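Aspartokinase (Synechocystis, PDB 3L76) probably catalyses the ATP-dependent phosphorylation of aspartate to 4-phospho-L-aspartate, the first step towards lysine and threonine, and binds both of these amino acids in its ACT-domain region. Local coordinates at residues A[289-298]-A[537-545]; A[269-280]-A[310-320]. One frame throughout, in Å; residues are numbered along the deposited sequence.

In the fold
Both contacts lie in the ACT-domain region of the chain, on the same side of its centre, with their own centres about 14 Å apart. Their segments alternate along the sequence: strand 271-279, helix 284-294, strand 311-318, then the distant 537-545. Contact 2 is a strand pair within one ACT domain (about 272-341); contact 1 joins that domain to another (about 530-588) directly and around a bound lysine. The two meet where helix 284-294 packs on the sheet, through Ile-292 on Phe-316 and Phe-289 on Ile-314. Asp-280, at the end of contact 2, binds threonine, so the same ACT unit contributes to pockets for both amino acids.

Contact 1: A[289-298]-A[537-545]; sequences FRDIAQQQVD and MIGHPGVAA. With LYS (lysine), chain E.
Asp-298 reaches across to the 537-540 turn, where its OD1 takes the amino group of the bound lysine (LYS N to Asp-298 OD1, 2.8 Å). The same oxygen lies 2.8 Å from His-540 N, but that hydrogen bond is weak, bent to 118°. A second bond of the ligand amino group runs from LYS N to Met-537 O at 3.0 Å. With CG anti to the backbone N (chi1 -178°), the carboxylate is carried out to this turn, and water 2 donates to its OD2. At the other end of the ligand, Ala-544 N gives OXT a fairly straight bond of 3.2 Å and Val-543 N a weak one, both from the first turn of helix 543-552, for which Gly-542 is the N-cap. Water 1 donates to the ligand O and to Val-297 O and accepts from Gly-542 N, tying the segments together. Met-537 SD lies alongside the aliphatic chain, 3.7 Å from LYS CE.

Behind the pocket, Pro-541 sets CB and CG against the 296-298 backbone, CG 3.6 Å from Asp-298 N. Ala-293 CB abuts Gly-542 CA at 3.5 Å, and Ala-545 CB rests on the Phe-289 backbone, so small residues let helix 284-294 come close. With an alanine in place of Asp-298, the ligand's amino group would probably lose its charged mate and be held less firmly, Met-537 O remaining, and His-540 N its weak acceptor. The site thus reads the backbone ends of a free amino acid: a carboxylate and a carbonyl for its ammonium, a helix N-terminus for its carboxylate, which the helix dipole would probably favour.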
loop_
_atom_site.group_PDB
_atom_site.type_symbol
_atom_site.label_atom_id
_atom_site.label_comp_id
_atom_site.label_asym_id
_atom_site.label_seq_id
_atom_site.Cartn_x
_atom_site.Cartn_y
_atom_site.Cartn_z
ATOM N N PHE A 289 58.878 8.866 0.110
ATOM C CA PHE A 289 58.353 7.549 -0.174
ATOM C C PHE A 289 58.932 6.983 -1.460
ATOM O O PHE A 289 59.034 5.771 -1.616
ATOM C CB PHE A 289 56.813 7.554 -0.165
ATOM C CG PHE A 289 56.225 7.882 1.185
ATOM C CD1 PHE A 289 56.194 6.929 2.198
ATOM C CD2 PHE A 289 55.723 9.144 1.450
ATOM C CE1 PHE A 289 55.662 7.227 3.447
ATOM C CE2 PHE A 289 55.189 9.455 2.699
ATOM C CZ PHE A 289 55.159 8.495 3.698
ATOM N N ARG A 290 59.329 7.859 -2.375
ATOM C CA ARG A 290 60.017 7.390 -3.567
ATOM C C ARG A 290 61.279 6.631 -3.164
ATOM O O ARG A 290 61.468 5.487 -3.568
ATOM C CB ARG A 290 60.350 8.537 -4.516
ATOM C CG ARG A 290 59.202 8.988 -5.406
ATOM C CD ARG A 290 59.738 9.789 -6.581
ATOM N NE ARG A 290 60.694 10.803 -6.138
ATOM C CZ ARG A 290 60.513 12.114 -6.260
ATOM N NH1 ARG A 290 59.413 12.587 -6.837
ATOM N NH2 ARG A 290 61.437 12.954 -5.813
ATOM N N ASP A 291 62.129 7.254 -2.348
ATOM C CA ASP A 291 63.373 6.616 -1.937
ATOM C C ASP A 291 63.121 5.346 -1.137
ATOM O O ASP A 291 63.754 4.323 -1.386
ATOM C CB ASP A 291 64.273 7.577 -1.153
ATOM C CG ASP A 291 64.703 8.781 -1.970
ATOM O OD1 ASP A 291 64.602 8.732 -3.213
ATOM O OD2 ASP A 291 65.143 9.780 -1.361
ATOM N N ILE A 292 62.196 5.397 -0.182
ATOM C CA ILE A 292 61.834 4.196 0.566
ATOM C C ILE A 292 61.427 3.038 -0.351
ATOM O O ILE A 292 61.786 1.879 -0.113
ATOM C CB ILE A 292 60.720 4.467 1.577
ATOM C CG1 ILE A 292 61.183 5.488 2.610
ATOM C CG2 ILE A 292 60.276 3.167 2.263
ATOM C CD1 ILE A 292 60.084 5.976 3.540
ATOM N N ALA A 293 60.692 3.352 -1.410
ATOM C CA ALA A 293 60.211 2.313 -2.308
ATOM C C ALA A 293 61.344 1.721 -3.133
ATOM O O ALA A 293 61.303 0.549 -3.514
ATOM C CB ALA A 293 59.110 2.853 -3.198
ATOM N N GLN A 294 62.362 2.534 -3.408
ATOM C CA GLN A 294 63.555 2.056 -4.102
ATOM C C GLN A 294 64.265 0.935 -3.336
ATOM O O GLN A 294 64.924 0.095 -3.935
ATOM C CB GLN A 294 64.522 3.204 -4.382
ATOM C CG GLN A 294 64.124 4.096 -5.552
ATOM C CD GLN A 294 65.067 5.278 -5.728
ATOM O OE1 GLN A 294 65.746 5.690 -4.787
ATOM N NE2 GLN A 294 65.107 5.831 -6.936
ATOM N N GLN A 295 64.128 0.927 -2.018
ATOM C CA GLN A 295 64.553 -0.209 -1.207
ATOM C C GLN A 295 63.561 -1.385 -1.229
ATOM O O GLN A 295 63.777 -2.395 -0.559
ATOM C CB GLN A 295 64.772 0.225 0.236
ATOM C CG GLN A 295 65.868 1.242 0.409
ATOM C CD GLN A 295 67.170 0.803 -0.231
ATOM O OE1 GLN A 295 67.755 1.533 -1.035
ATOM N NE2 GLN A 295 67.626 -0.403 0.114
ATOM N N GLN A 296 62.485 -1.254 -1.999
ATOM C CA GLN A 296 61.444 -2.276 -2.053
ATOM C C GLN A 296 60.799 -2.481 -0.687
ATOM O O GLN A 296 60.506 -3.622 -0.306
ATOM C CB GLN A 296 62.005 -3.614 -2.507
ATOM C CG GLN A 296 62.575 -3.649 -3.885
ATOM C CD GLN A 296 63.321 -4.934 -4.112
ATOM O OE1 GLN A 296 62.720 -6.002 -4.212
ATOM N NE2 GLN A 296 64.642 -4.846 -4.165
ATOM N N VAL A 297 60.587 -1.384 0.040
ATOM C CA VAL A 297 59.962 -1.422 1.362
ATOM C C VAL A 297 58.470 -1.142 1.247
ATOM O O VAL A 297 58.061 -0.019 0.937
ATOM C CB VAL A 297 60.589 -0.368 2.303
ATOM C CG1 VAL A 297 59.742 -0.172 3.563
ATOM C CG2 VAL A 297 62.045 -0.722 2.640
ATOM N N ASP A 298 57.652 -2.163 1.492
ATOM C CA ASP A 298 56.209 -1.966 1.475
ATOM C C ASP A 298 55.733 -1.232 2.726
ATOM O O ASP A 298 56.196 -1.505 3.840
ATOM C CB ASP A 298 55.468 -3.290 1.328
ATOM C CG ASP A 298 53.975 -3.103 1.256
ATOM O OD1 ASP A 298 53.494 -2.505 0.270
ATOM O OD2 ASP A 298 53.285 -3.543 2.194
ATOM N N MET A 537 47.386 -2.597 -3.879
ATOM C CA MET A 537 48.438 -1.793 -3.268
ATOM C C MET A 537 49.013 -2.462 -2.016
ATOM O O MET A 537 50.046 -2.048 -1.498
ATOM C CB MET A 537 47.977 -0.352 -3.007
ATOM C CG MET A 537 47.113 -0.140 -1.770
ATOM S SD MET A 537 46.747 1.609 -1.476
ATOM C CE MET A 537 46.070 2.111 -3.038
ATOM N N ILE A 538 48.356 -3.522 -1.563
ATOM C CA ILE A 538 48.823 -4.291 -0.418
ATOM C C ILE A 538 50.068 -5.122 -0.762
ATOM O O ILE A 538 50.071 -5.911 -1.712
ATOM C CB ILE A 538 47.720 -5.225 0.094
ATOM C CG1 ILE A 538 46.505 -4.423 0.559
ATOM C CG2 ILE A 538 48.226 -6.083 1.224
ATOM C CD1 ILE A 538 45.334 -5.305 1.005
ATOM N N GLY A 539 51.128 -4.951 0.018
ATOM C CA GLY A 539 52.377 -5.637 -0.262
ATOM C C GLY A 539 52.954 -5.238 -1.604
ATOM O O GLY A 539 53.540 -6.061 -2.295
ATOM N N HIS A 540 52.784 -3.970 -1.966
ATOM C CA HIS A 540 53.234 -3.450 -3.252
ATOM C C HIS A 540 53.919 -2.087 -3.059
ATOM O O HIS A 540 53.266 -1.048 -3.029
ATOM C CB HIS A 540 52.032 -3.333 -4.195
ATOM C CG HIS A 540 52.396 -3.060 -5.620
ATOM N ND1 HIS A 540 52.610 -1.787 -6.102
ATOM C CD2 HIS A 540 52.582 -3.895 -6.667
ATOM C CE1 HIS A 540 52.914 -1.849 -7.385
ATOM N NE2 HIS A 540 52.905 -3.117 -7.753
ATOM N N PRO A 541 55.246 -2.089 -2.905
ATOM C CA PRO A 541 55.935 -0.829 -2.608
ATOM C C PRO A 541 55.805 0.198 -3.731
ATOM O O PRO A 541 55.677 -0.173 -4.894
ATOM C CB PRO A 541 57.398 -1.258 -2.433
ATOM C CG PRO A 541 57.320 -2.691 -2.028
ATOM C CD PRO A 541 56.138 -3.250 -2.784
ATOM N N GLY A 542 55.804 1.477 -3.363
ATOM C CA GLY A 542 55.804 2.553 -4.334
ATOM C C GLY A 542 54.461 3.055 -4.833
ATOM O O GLY A 542 54.444 3.941 -5.692
ATOM N N VAL A 543 53.345 2.521 -4.327
ATOM C CA VAL A 543 52.038 3.027 -4.751
ATOM C C VAL A 543 51.781 4.428 -4.191
ATOM O O VAL A 543 51.470 5.374 -4.916
ATOM C CB VAL A 543 50.882 2.103 -4.345
ATOM C CG1 VAL A 543 49.555 2.769 -4.650
ATOM C CG2 VAL A 543 50.985 0.774 -5.071
ATOM N N ALA A 544 51.897 4.565 -2.886
ATOM C CA ALA A 544 51.758 5.881 -2.300
ATOM C C ALA A 544 52.766 6.860 -2.923
ATOM O O ALA A 544 52.441 8.023 -3.173
ATOM C CB ALA A 544 51.932 5.808 -0.803
ATOM N N ALA A 545 53.982 6.386 -3.187
ATOM C CA ALA A 545 55.009 7.264 -3.720
ATOM C C ALA A 545 54.603 7.804 -5.083
ATOM O O ALA A 545 54.764 8.990 -5.370
ATOM C CB ALA A 545 56.350 6.557 -3.789
HETATM N N LYS E . 51.583 -0.459 0.520
HETATM C CA LYS E . 51.583 0.626 -0.452
HETATM C C LYS E . 52.978 1.261 -0.528
HETATM O O LYS E . 53.891 0.890 0.226
HETATM C CB LYS E . 50.511 1.672 -0.116
HETATM C CG LYS E . 50.599 2.270 1.306
HETATM C CD LYS E . 49.482 3.308 1.543
HETATM C CE LYS E . 48.130 2.643 1.794
HETATM N NZ LYS E . 48.228 1.646 2.919
HETATM O OXT LYS E . 53.230 2.138 -1.359
HETATM O O HOH W 1 56.478 1.581 -0.380
HETATM O O HOH W 2 50.769 -3.084 2.832
#

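Contact 2: A[269-280]-A[310-320]; sequences DQAKVALLRVPD and NSNDIAFTVVK. With SO4 (sulfate ion), chain G.
Asn-310 accepts a bond from Asp-280 N through its carbonyl O, while its own N and Ser-311 OG hold a sulfate, probably from the crystallisation liquor. Arg-277, at the corner of the other segment, turns its guanidinium edge to the ion and bonds O4 through NH2. Asn-312 faces both Arg-277 and Val-278, a G1 beta bulge, and its O receives Val-278 N at 2.9 Å. Asp-313, with CG beside its backbone N (chi1 -51°), bends OD1 over to Arg-277 N (2.8 Å, 166°), giving the bulge a carboxylate acceptor for that N-H; Leu-276 CD2 lies against the same carboxylate. The pairing is antiparallel on both sides of the bulge; beyond it, the register shifted by one, Ile-314 forms a hydrogen-bonded pair with Leu-275, and Ala-315 sits opposite Ala-274, their CB atoms 4.2 Å apart. Phe-316 is bonded both ways to Val-273; with CG between backbone N and carbonyl carbon (chi1 61°), its ring lies beside Val-273, whose CB sits over one face, a CH-pi contact 3.9 Å from the centroid. Thr-317 OG1 donates to Gln-270 OE1 at 2.7 Å and also bonds Leu-301 N. Val-318 pairs with Ala-271 through two weak bonds. Past Val-319, Lys-320 N meets Asp-269 OD1 on its syn side (2.9 Å), 32° out of the carboxylate plane, while its NZ donates to both Gln-270 O and Lys-353 O.

The face bearing Val-273, Leu-275, Ile-314 and Phe-316 packs on helices 284-294 and 323-333, the usual ACT arrangement of two helices against a sheet. Strand 348-361 bonds to 271-279 on its other edge, and 302-303 flanks 311-318.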
loop_
_atom_site.group_PDB
_atom_site.type_symbol
_atom_site.label_atom_id
_atom_site.label_comp_id
_atom_site.label_asym_id
_atom_site.label_seq_id
_atom_site.Cartn_x
_atom_site.Cartn_y
_atom_site.Cartn_z
ATOM N N ASP A 269 51.954 -6.821 13.975
ATOM C CA ASP A 269 53.178 -6.740 13.202
ATOM C C ASP A 269 53.289 -5.341 12.599
ATOM O O ASP A 269 53.102 -5.138 11.396
ATOM C CB ASP A 269 53.182 -7.823 12.123
ATOM C CG ASP A 269 54.512 -7.938 11.415
ATOM O OD1 ASP A 269 55.510 -7.357 11.896
ATOM O OD2 ASP A 269 54.541 -8.607 10.369
ATOM N N GLN A 270 53.578 -4.377 13.470
ATOM C CA GLN A 270 53.594 -2.960 13.114
ATOM C C GLN A 270 54.735 -2.257 13.848
ATOM O O GLN A 270 55.043 -2.588 14.988
ATOM C CB GLN A 270 52.252 -2.291 13.486
ATOM C CG GLN A 270 51.051 -2.766 12.686
ATOM C CD GLN A 270 50.771 -1.920 11.443
ATOM O OE1 GLN A 270 51.010 -0.710 11.431
ATOM N NE2 GLN A 270 50.243 -2.555 10.398
ATOM N N ALA A 271 55.352 -1.294 13.179
ATOM C CA ALA A 271 56.371 -0.434 13.784
ATOM C C ALA A 271 56.354 0.928 13.089
ATOM O O ALA A 271 56.220 1.016 11.865
ATOM C CB ALA A 271 57.759 -1.071 13.693
ATOM N N LYS A 272 56.486 1.985 13.877
ATOM C CA LYS A 272 56.385 3.342 13.354
ATOM C C LYS A 272 57.748 3.980 13.034
ATOM O O LYS A 272 58.701 3.929 13.832
ATOM C CB LYS A 272 55.603 4.235 14.332
ATOM C CG LYS A 272 55.397 5.669 13.845
ATOM C CD LYS A 272 54.996 6.600 14.971
ATOM C CE LYS A 272 56.148 6.855 15.920
ATOM N NZ LYS A 272 55.831 7.874 16.973
ATOM N N VAL A 273 57.828 4.564 11.845
ATOM C CA VAL A 273 58.843 5.544 11.544
ATOM C C VAL A 273 58.163 6.898 11.318
ATOM O O VAL A 273 57.201 7.001 10.573
ATOM C CB VAL A 273 59.651 5.179 10.288
ATOM C CG1 VAL A 273 60.715 6.207 10.064
ATOM C CG2 VAL A 273 60.273 3.789 10.416
ATOM N N ALA A 274 58.661 7.941 11.968
ATOM C CA ALA A 274 58.151 9.281 11.717
ATOM C C ALA A 274 59.297 10.239 11.379
ATOM O O ALA A 274 60.362 10.207 12.008
ATOM C CB ALA A 274 57.347 9.788 12.929
ATOM N N LEU A 275 59.079 11.054 10.353
ATOM C CA LEU A 275 59.926 12.202 10.062
ATOM C C LEU A 275 59.268 13.454 10.619
ATOM O O LEU A 275 58.199 13.841 10.169
ATOM C CB LEU A 275 60.099 12.366 8.560
ATOM C CG LEU A 275 61.529 12.184 8.061
ATOM C CD1 LEU A 275 61.605 12.538 6.591
ATOM C CD2 LEU A 275 62.501 13.038 8.884
ATOM N N LEU A 276 59.910 14.075 11.601
ATOM C CA LEU A 276 59.363 15.246 12.277
ATOM C C LEU A 276 59.856 16.555 11.669
ATOM O O LEU A 276 61.000 16.648 11.219
ATOM C CB LEU A 276 59.772 15.218 13.747
ATOM C CG LEU A 276 59.415 13.977 14.549
ATOM C CD1 LEU A 276 60.065 14.053 15.910
ATOM C CD2 LEU A 276 57.896 13.826 14.659
ATOM N N ARG A 277 58.986 17.560 11.677
ATOM C CA ARG A 277 59.353 18.934 11.335
ATOM C C ARG A 277 60.040 19.049 9.981
ATOM O O ARG A 277 61.097 19.670 9.850
ATOM C CB ARG A 277 60.247 19.539 12.419
ATOM C CG ARG A 277 60.265 21.056 12.409
ATOM C CD ARG A 277 60.823 21.590 13.701
ATOM N NE ARG A 277 60.619 23.025 13.830
ATOM C CZ ARG A 277 61.244 23.779 14.723
ATOM N NH1 ARG A 277 62.123 23.240 15.560
ATOM N NH2 ARG A 277 60.994 25.071 14.779
ATOM N N VAL A 278 59.437 18.433 8.981
ATOM C CA VAL A 278 59.927 18.512 7.620
ATOM C C VAL A 278 59.262 19.753 6.994
ATOM O O VAL A 278 58.259 20.242 7.510
ATOM C CB VAL A 278 59.583 17.184 6.872
ATOM C CG1 VAL A 278 58.242 17.287 6.182
ATOM C CG2 VAL A 278 60.654 16.817 5.887
ATOM N N PRO A 279 59.831 20.291 5.900
ATOM C CA PRO A 279 59.228 21.492 5.296
ATOM C C PRO A 279 57.850 21.222 4.686
ATOM O O PRO A 279 57.647 20.194 4.030
ATOM C CB PRO A 279 60.231 21.883 4.191
ATOM C CG PRO A 279 61.519 21.230 4.583
ATOM C CD PRO A 279 61.132 19.956 5.291
ATOM N N ASP A 280 56.913 22.142 4.890
ATOM C CA ASP A 280 55.567 21.978 4.343
ATOM C C ASP A 280 55.426 22.584 2.959
ATOM O O ASP A 280 54.841 23.649 2.798
ATOM C CB ASP A 280 54.514 22.582 5.277
ATOM C CG ASP A 280 53.095 22.406 4.747
ATOM O OD1 ASP A 280 52.861 21.493 3.916
ATOM O OD2 ASP A 280 52.212 23.180 5.161
ATOM N N ASN A 310 55.261 26.400 9.561
ATOM C CA ASN A 310 55.589 26.201 8.154
ATOM C C ASN A 310 56.116 24.800 7.857
ATOM O O ASN A 310 56.814 24.566 6.871
ATOM C CB ASN A 310 56.573 27.271 7.698
ATOM C CG ASN A 310 56.087 28.662 8.026
ATOM O OD1 ASN A 310 55.081 29.106 7.477
ATOM N ND2 ASN A 310 56.782 29.350 8.952
ATOM N N SER A 311 55.772 23.854 8.714
ATOM C CA SER A 311 56.241 22.495 8.497
ATOM C C SER A 311 55.216 21.431 8.922
ATOM O O SER A 311 54.138 21.753 9.407
ATOM C CB SER A 311 57.587 22.301 9.198
ATOM O OG SER A 311 57.502 22.670 10.554
ATOM N N ASN A 312 55.545 20.165 8.716
ATOM C CA ASN A 312 54.661 19.084 9.150
ATOM C C ASN A 312 55.451 17.843 9.546
ATOM O O ASN A 312 56.650 17.781 9.313
ATOM C CB ASN A 312 53.666 18.727 8.041
ATOM C CG ASN A 312 52.345 18.217 8.581
ATOM O OD1 ASN A 312 52.263 17.725 9.701
ATOM N ND2 ASN A 312 51.299 18.340 7.780
ATOM N N ASP A 313 54.777 16.858 10.141
ATOM C CA ASP A 313 55.382 15.543 10.354
ATOM C C ASP A 313 54.823 14.547 9.326
ATOM O O ASP A 313 53.740 14.737 8.767
ATOM C CB ASP A 313 55.123 15.045 11.760
ATOM C CG ASP A 313 55.485 16.058 12.830
ATOM O OD1 ASP A 313 56.502 16.781 12.698
ATOM O OD2 ASP A 313 54.740 16.112 13.828
ATOM N N ILE A 314 55.576 13.495 9.055
ATOM C CA ILE A 314 55.077 12.392 8.257
ATOM C C ILE A 314 55.327 11.067 8.985
ATOM O O ILE A 314 56.459 10.759 9.359
ATOM C CB ILE A 314 55.699 12.359 6.878
ATOM C CG1 ILE A 314 55.422 13.675 6.145
ATOM C CG2 ILE A 314 55.157 11.173 6.095
ATOM C CD1 ILE A 314 55.991 13.748 4.738
ATOM N N ALA A 315 54.266 10.297 9.209
ATOM C CA ALA A 315 54.398 9.035 9.918
ATOM C C ALA A 315 53.935 7.908 9.038
ATOM O O ALA A 315 53.028 8.076 8.239
ATOM C CB ALA A 315 53.631 9.050 11.222
ATOM N N PHE A 316 54.604 6.772 9.154
ATOM C CA PHE A 316 54.185 5.571 8.449
ATOM C C PHE A 316 54.505 4.339 9.278
ATOM O O PHE A 316 55.271 4.410 10.236
ATOM C CB PHE A 316 54.786 5.492 7.046
ATOM C CG PHE A 316 56.284 5.448 7.018
ATOM C CD1 PHE A 316 56.953 4.248 7.037
ATOM C CD2 PHE A 316 57.022 6.615 6.944
ATOM C CE1 PHE A 316 58.340 4.209 6.992
ATOM C CE2 PHE A 316 58.407 6.578 6.908
ATOM C CZ PHE A 316 59.059 5.374 6.932
ATOM N N THR A 317 53.870 3.220 8.955
ATOM C CA THR A 317 54.209 1.980 9.629
ATOM C C THR A 317 54.680 0.945 8.649
ATOM O O THR A 317 54.422 1.009 7.452
ATOM C CB THR A 317 53.041 1.379 10.456
ATOM O OG1 THR A 317 51.991 0.933 9.578
ATOM C CG2 THR A 317 52.526 2.399 11.463
ATOM N N VAL A 318 55.314 -0.060 9.208
ATOM C CA VAL A 318 56.036 -1.026 8.448
ATOM C C VAL A 318 56.000 -2.289 9.322
ATOM O O VAL A 318 55.729 -2.215 10.527
ATOM C CB VAL A 318 57.449 -0.416 8.257
ATOM C CG1 VAL A 318 58.572 -1.219 8.892
ATOM C CG2 VAL A 318 57.670 0.194 6.855
ATOM N N VAL A 319 56.205 -3.446 8.710
ATOM C CA VAL A 319 56.314 -4.694 9.453
ATOM C C VAL A 319 57.526 -4.626 10.396
ATOM O O VAL A 319 58.561 -4.074 10.024
ATOM C CB VAL A 319 56.427 -5.870 8.460
ATOM C CG1 VAL A 319 57.226 -7.026 9.055
ATOM C CG2 VAL A 319 55.027 -6.305 8.024
ATOM N N LYS A 320 57.385 -5.171 11.606
ATOM C CA LYS A 320 58.425 -5.108 12.635
ATOM C C LYS A 320 59.864 -5.380 12.150
ATOM O O LYS A 320 60.812 -4.676 12.531
ATOM C CB LYS A 320 58.105 -6.062 13.794
ATOM C CG LYS A 320 57.133 -5.529 14.829
ATOM C CD LYS A 320 57.038 -6.470 16.036
ATOM C CE LYS A 320 55.850 -6.110 16.935
ATOM N NZ LYS A 320 55.578 -4.631 17.080
HETATM S S SO4 G . 58.541 25.652 11.939
HETATM O O1 SO4 G . 57.376 25.282 12.683
HETATM O O2 SO4 G . 59.141 24.659 11.075
HETATM O O3 SO4 G . 58.096 26.728 11.081
HETATM O O4 SO4 G . 59.566 25.932 12.897
HETATM O O HOH W 3 51.175 19.629 5.158
#